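Local coordinates for protein putative siderophore-degrading esterase (Eurofung) (Emericella nidulans, PDB 6GUO) that hydrolyses the ester bonds of the bacterial siderophore enterobactin, releasing its iron inside the fungal cell, at residues Tyr31-Ser36 against Ile87-Pro92; Leu222-Arg227 against Val276-Asp281. One frame throughout, in Å; residues are numbered along the deposited sequence.

Contact 1: residues Tyr31-Ser36 against Ile87-Pro92; sequences YQIDVS and IAIGYP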
loop_
_atom_site.group_PDB
_atom_site.type_symbol
_atom_site.label_atom_id
_atom_site.label_comp_id
_atom_site.label_asym_id
_atom_site.label_seq_id
_atom_site.Cartn_x
_atom_site.Cartn_y
_atom_site.Cartn_z
ATOM N N TYR A 31 -15.344 -14.301 13.293
ATOM C CA TYR A 31 -14.294 -13.803 12.422
ATOM C C TYR A 31 -14.944 -13.160 11.208
ATOM O O TYR A 31 -16.103 -13.439 10.885
ATOM C CB TYR A 31 -13.382 -14.944 11.983
ATOM C CG TYR A 31 -12.536 -15.496 13.098
ATOM C CD1 TYR A 31 -11.403 -14.817 13.534
ATOM C CD2 TYR A 31 -12.868 -16.699 13.726
ATOM C CE1 TYR A 31 -10.617 -15.319 14.561
ATOM C CE2 TYR A 31 -12.086 -17.210 14.750
ATOM C CZ TYR A 31 -10.961 -16.519 15.167
ATOM O OH TYR A 31 -10.189 -17.021 16.195
ATOM N N GLN A 32 -14.193 -12.282 10.553
ATOM C CA GLN A 32 -14.598 -11.681 9.295
ATOM C C GLN A 32 -13.531 -12.056 8.286
ATOM O O GLN A 32 -12.351 -11.785 8.515
ATOM C CB GLN A 32 -14.695 -10.162 9.419
ATOM C CG GLN A 32 -15.080 -9.453 8.127
ATOM C CD GLN A 32 -15.174 -7.948 8.296
ATOM O OE1 GLN A 32 -15.884 -7.455 9.173
ATOM N NE2 GLN A 32 -14.452 -7.209 7.455
ATOM N N ILE A 33 -13.936 -12.697 7.193
ATOM C CA ILE A 33 -13.007 -12.970 6.103
ATOM C C ILE A 33 -13.360 -12.064 4.926
ATOM O O ILE A 33 -14.527 -11.951 4.559
ATOM C CB ILE A 33 -12.924 -14.478 5.733
ATOM C CG1 ILE A 33 -14.214 -15.020 5.108
ATOM C CG2 ILE A 33 -12.563 -15.300 6.969
ATOM C CD1 ILE A 33 -13.990 -16.292 4.310
ATOM N N ASP A 34 -12.357 -11.377 4.381
ATOM C CA ASP A 34 -12.522 -10.568 3.180
ATOM C C ASP A 34 -11.763 -11.290 2.083
ATOM O O ASP A 34 -10.642 -11.740 2.307
ATOM C CB ASP A 34 -11.951 -9.163 3.379
ATOM C CG ASP A 34 -12.824 -8.289 4.260
ATOM O OD1 ASP A 34 -13.811 -7.715 3.746
ATOM O OD2 ASP A 34 -12.512 -8.152 5.461
ATOM N N VAL A 35 -12.388 -11.416 0.917
ATOM C CA VAL A 35 -11.805 -12.113 -0.223
ATOM C C VAL A 35 -11.874 -11.229 -1.464
ATOM O O VAL A 35 -12.918 -10.655 -1.756
ATOM C CB VAL A 35 -12.534 -13.446 -0.498
ATOM C CG1 VAL A 35 -11.865 -14.204 -1.642
ATOM C CG2 VAL A 35 -12.567 -14.308 0.759
ATOM N N SER A 36 -10.762 -11.122 -2.190
ATOM C CA SER A 36 -10.749 -10.450 -3.483
ATOM C C SER A 36 -10.117 -11.340 -4.533
ATOM O O SER A 36 -9.304 -12.204 -4.214
ATOM C CB SER A 36 -9.996 -9.121 -3.425
ATOM O OG SER A 36 -8.608 -9.310 -3.224
ATOM N N ILE A 87 -7.103 -13.526 0.683
ATOM C CA ILE A 87 -7.966 -13.968 1.772
ATOM C C ILE A 87 -7.466 -13.316 3.056
ATOM O O ILE A 87 -6.407 -13.670 3.576
ATOM C CB ILE A 87 -7.977 -15.503 1.904
ATOM C CG1 ILE A 87 -8.317 -16.158 0.555
ATOM C CG2 ILE A 87 -8.977 -15.918 2.984
ATOM C CD1 ILE A 87 -7.125 -16.547 -0.294
ATOM N N ALA A 88 -8.227 -12.343 3.550
ATOM C CA ALA A 88 -7.867 -11.604 4.745
ATOM C C ALA A 88 -8.698 -12.133 5.898
ATOM O O ALA A 88 -9.917 -12.135 5.816
ATOM C CB ALA A 88 -8.130 -10.126 4.536
ATOM N N ILE A 89 -8.034 -12.602 6.951
ATOM C CA ILE A 89 -8.721 -13.138 8.127
ATOM C C ILE A 89 -8.632 -12.098 9.234
ATOM O O ILE A 89 -7.546 -11.811 9.765
ATOM C CB ILE A 89 -8.154 -14.491 8.594
ATOM C CG1 ILE A 89 -8.115 -15.494 7.429
ATOM C CG2 ILE A 89 -9.009 -15.063 9.726
ATOM C CD1 ILE A 89 -6.771 -15.614 6.762
ATOM N N GLY A 90 -9.788 -11.532 9.559
ATOM C CA GLY A 90 -9.892 -10.450 10.517
ATOM C C GLY A 90 -11.118 -10.588 11.390
ATOM O O GLY A 90 -11.557 -11.702 11.695
ATOM N N TYR A 91 -11.680 -9.443 11.765
ATOM C CA TYR A 91 -12.662 -9.345 12.842
ATOM C C TYR A 91 -13.769 -8.359 12.465
ATOM O O TYR A 91 -13.548 -7.473 11.634
ATOM C CB TYR A 91 -11.946 -8.880 14.115
ATOM C CG TYR A 91 -10.738 -9.719 14.440
ATOM C CD1 TYR A 91 -10.882 -10.962 15.041
ATOM C CD2 TYR A 91 -9.452 -9.298 14.097
ATOM C CE1 TYR A 91 -9.784 -11.750 15.325
ATOM C CE2 TYR A 91 -8.340 -10.080 14.382
ATOM C CZ TYR A 91 -8.510 -11.310 14.993
ATOM O OH TYR A 91 -7.418 -12.096 15.274
ATOM N N PRO A 92 -14.967 -8.506 13.068
ATOM C CA PRO A 92 -16.081 -7.594 12.796
ATOM C C PRO A 92 -15.919 -6.287 13.576
ATOM O O PRO A 92 -16.613 -6.046 14.568
ATOM C CB PRO A 92 -17.303 -8.401 13.258
ATOM C CG PRO A 92 -16.776 -9.211 14.389
ATOM C CD PRO A 92 -15.377 -9.592 13.980
HETATM O O HOH W 1 -10.518 -9.247 7.139
#
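Gln32 and Asp34 pair with Gly90 and Ala88 through four backbone hydrogen bonds, among them Ala88 N to Asp34 O at 2.8 Å, that set strand 31-36 antiparallel to strand 83-90. The backbones are tight here, Ile33 CA making a CA-H...O contact of 3.2 Å with Ala88 O. Branched Ile33, Val35, Ile87 and Ile89 suit the apolar face, where helix 131-150 covers the isoleucines with Phe145, Val142, Val146 and Phe134. Ala88 and Gly90, with little or no side chain, suit the face they share with Gln32 and Asp34, where Phe64 of helix 60-77 also lies. Where strand 31-36 begins and strand 83-90 has just ended, Tyr31 and Tyr91 stand side by side, pointing the same way. Their CE1 atoms are 3.7 Å apart and the ring planes are inclined by 40°. Tyrosine suits both places, giving an apolar flank and a far hydroxyl, and each hydroxyl bonds a different oxygen of Asp105. Strand 31-36 is the second strand of the alpha/beta-hydrolase sheet and runs antiparallel to both neighbours, 18-24 and 83-90. The face of Gln32 and Asp34 is polar and, though buried at the subunit interface, holds a water. With CG anti to the backbone N (chi1 178°) and an extended chain, Gln32 brings NE2 to the syn side of Asp34 OD2 (2.9 Å). The water lies 2.8 Å from Asp34 OD2 and 3.2 Å from Ala88 O, the latter at best a weak bond. Asp34 OD1 takes the backbone N of Ala14 from the second subunit.

Contact 2: residues Leu222-Arg227 against Val276-Asp281; sequences LSFGSR and VKEYLD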
loop_
_atom_site.group_PDB
_atom_site.type_symbol
_atom_site.label_atom_id
_atom_site.label_comp_id
_atom_site.label_asym_id
_atom_site.label_seq_id
_atom_site.Cartn_x
_atom_site.Cartn_y
_atom_site.Cartn_z
ATOM N N LEU A 222 11.732 -12.231 5.500
ATOM C CA LEU A 222 11.731 -11.416 6.711
ATOM C C LEU A 222 11.883 -9.963 6.322
ATOM O O LEU A 222 12.552 -9.650 5.340
ATOM C CB LEU A 222 12.897 -11.805 7.622
ATOM C CG LEU A 222 12.722 -13.143 8.339
ATOM C CD1 LEU A 222 14.065 -13.698 8.772
ATOM C CD2 LEU A 222 11.789 -12.980 9.530
ATOM N N SER A 223 11.281 -9.070 7.099
ATOM C CA SER A 223 11.481 -7.641 6.878
ATOM C C SER A 223 11.310 -6.832 8.149
ATOM O O SER A 223 10.705 -7.293 9.121
ATOM C CB SER A 223 10.546 -7.123 5.779
ATOM O OG SER A 223 9.194 -7.116 6.209
ATOM N N PHE A 224 11.865 -5.625 8.133
ATOM C CA PHE A 224 11.706 -4.683 9.230
ATOM C C PHE A 224 12.040 -3.285 8.738
ATOM O O PHE A 224 12.698 -3.125 7.710
ATOM C CB PHE A 224 12.589 -5.069 10.434
ATOM C CG PHE A 224 14.062 -5.108 10.133
ATOM C CD1 PHE A 224 14.866 -3.986 10.345
ATOM C CD2 PHE A 224 14.654 -6.269 9.637
ATOM C CE1 PHE A 224 16.229 -4.023 10.072
ATOM C CE2 PHE A 224 16.015 -6.312 9.365
ATOM C CZ PHE A 224 16.802 -5.191 9.578
ATOM N N GLY A 225 11.556 -2.281 9.454
ATOM C CA GLY A 225 11.933 -0.893 9.187
ATOM C C GLY A 225 13.178 -0.532 9.971
ATOM O O GLY A 225 13.314 -0.938 11.123
ATOM N N SER A 226 14.079 0.252 9.371
ATOM C CA SER A 226 15.351 0.599 10.028
ATOM C C SER A 226 15.164 1.335 11.357
ATOM O O SER A 226 15.972 1.178 12.273
ATOM C CB SER A 226 16.258 1.418 9.098
ATOM O OG SER A 226 15.772 2.743 8.934
ATOM N N ARG A 227 14.094 2.121 11.461
ATOM C CA ARG A 227 13.814 2.898 12.664
ATOM C C ARG A 227 13.198 2.103 13.814
ATOM O O ARG A 227 13.079 2.636 14.913
ATOM C CB ARG A 227 12.904 4.076 12.339
ATOM C CG ARG A 227 13.532 5.064 11.381
ATOM C CD ARG A 227 12.609 6.237 11.147
ATOM N NE ARG A 227 13.291 7.336 10.466
ATOM C CZ ARG A 227 12.714 8.490 10.132
ATOM N NH1 ARG A 227 11.431 8.718 10.411
ATOM N NH2 ARG A 227 13.428 9.429 9.519
ATOM N N VAL A 276 15.903 -11.371 3.577
ATOM C CA VAL A 276 15.632 -10.360 4.593
ATOM C C VAL A 276 15.764 -8.991 3.933
ATOM O O VAL A 276 16.668 -8.775 3.118
ATOM C CB VAL A 276 16.550 -10.490 5.841
ATOM C CG1 VAL A 276 18.023 -10.286 5.502
ATOM C CG2 VAL A 276 16.110 -9.519 6.936
ATOM N N LYS A 277 14.858 -8.081 4.282
ATOM C CA LYS A 277 14.864 -6.717 3.747
ATOM C C LYS A 277 14.697 -5.716 4.884
ATOM O O LYS A 277 13.727 -5.785 5.642
ATOM C CB LYS A 277 13.742 -6.545 2.713
ATOM C CG LYS A 277 13.526 -5.127 2.185
ATOM C CD LYS A 277 14.725 -4.588 1.419
ATOM C CE LYS A 277 14.586 -3.097 1.127
ATOM N NZ LYS A 277 13.768 -2.804 -0.078
ATOM N N GLU A 278 15.652 -4.797 4.995
ATOM C CA GLU A 278 15.545 -3.652 5.884
ATOM C C GLU A 278 14.994 -2.504 5.058
ATOM O O GLU A 278 15.589 -2.143 4.040
ATOM C CB GLU A 278 16.917 -3.266 6.444
ATOM C CG GLU A 278 16.910 -2.013 7.312
ATOM C CD GLU A 278 18.242 -1.753 7.990
ATOM O OE1 GLU A 278 18.247 -1.105 9.055
ATOM O OE2 GLU A 278 19.287 -2.184 7.459
ATOM N N TYR A 279 13.872 -1.936 5.493
ATOM C CA TYR A 279 13.277 -0.780 4.820
ATOM C C TYR A 279 13.790 0.495 5.481
ATOM O O TYR A 279 13.424 0.799 6.613
ATOM C CB TYR A 279 11.746 -0.853 4.855
ATOM C CG TYR A 279 11.190 -1.873 3.892
ATOM C CD1 TYR A 279 10.987 -1.548 2.558
ATOM C CD2 TYR A 279 10.890 -3.173 4.307
ATOM C CE1 TYR A 279 10.489 -2.472 1.659
ATOM C CE2 TYR A 279 10.394 -4.110 3.411
ATOM C CZ TYR A 279 10.199 -3.755 2.086
ATOM O OH TYR A 279 9.715 -4.658 1.182
ATOM N N LEU A 280 14.648 1.230 4.774
ATOM C CA LEU A 280 15.280 2.422 5.342
ATOM C C LEU A 280 14.261 3.504 5.683
ATOM O O LEU A 280 13.343 3.771 4.907
ATOM C CB LEU A 280 16.332 2.999 4.390
ATOM C CG LEU A 280 17.624 2.218 4.169
ATOM C CD1 LEU A 280 18.538 3.023 3.253
ATOM C CD2 LEU A 280 18.332 1.901 5.483
ATOM N N ASP A 281 14.431 4.099 6.865
ATOM C CA ASP A 281 13.623 5.226 7.355
ATOM C C ASP A 281 12.166 4.900 7.694
ATOM O O ASP A 281 11.382 5.813 7.964
ATOM C CB ASP A 281 13.659 6.420 6.377
ATOM C CG ASP A 281 15.053 6.730 5.867
ATOM O OD1 ASP A 281 16.026 6.672 6.654
ATOM O OD2 ASP A 281 15.171 7.036 4.666
HETATM O O HOH W 2 16.035 6.897 9.567
#
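Ser226 OG accepts a hydrogen bond from Asp281 N (2.8 Å), joining the loops that follow the last two parallel strands of the alpha/beta-hydrolase sheet; in this fold such loops commonly carry the catalytic acid and histidine. Serine suits the place because its short side chain starts toward the other loop and carries an acceptor hydroxyl; chi1 of 73° sets OG between its own N and carbonyl carbon. Ser226 N bonds Tyr279 O. Further back in the strands, Tyr279 N meets Phe224 O at 2.8 Å. The Phe224 ring reaches across to the neighbouring strand, its flat face offered to Glu278 CA, 4.2 Å from the centroid, in a CH-pi contact, and it also fits against helix 254-268. Glu278 adds an aliphatic stem that passes beyond the CE1-CZ rim, CG being 3.5 Å from Phe224 CE1, and carries its carboxylate past the ring; Val276 CG2 lies at the ring edge. On the opposite face of the sheet the Tyr279 ring takes Lys277 CG on one face and Ser223 CB at its edge, and its hydroxyl bonds Arg221. At the outer end Asp281 O lies over one face of the Arg227 guanidinium, while a water in the guanidinium plane accepts from Arg227 NE (2.9 Å) and donates to Asp281 OD1 (2.9 Å).

Overall arrangement
Both contacts join neighbouring strands of one mixed sheet, and they lie on opposite sides of the chain's centre, their own centres 27 Å apart and their nearest atoms about 17 Å apart. Along the chain they come in series: contact 1 closes at Pro92 before contact 2 opens at Leu222. Between them in the sheet run strands 52-58, 156-164 and 184-188, all parallel to strand 83-90. Contact 1 is thus the antiparallel join near one margin, contact 2 the parallel join that ends in outermost strand 273-279. Each also reaches the second subunit, so that regions near both margins of the sheet take part in the homodimer of this esterase.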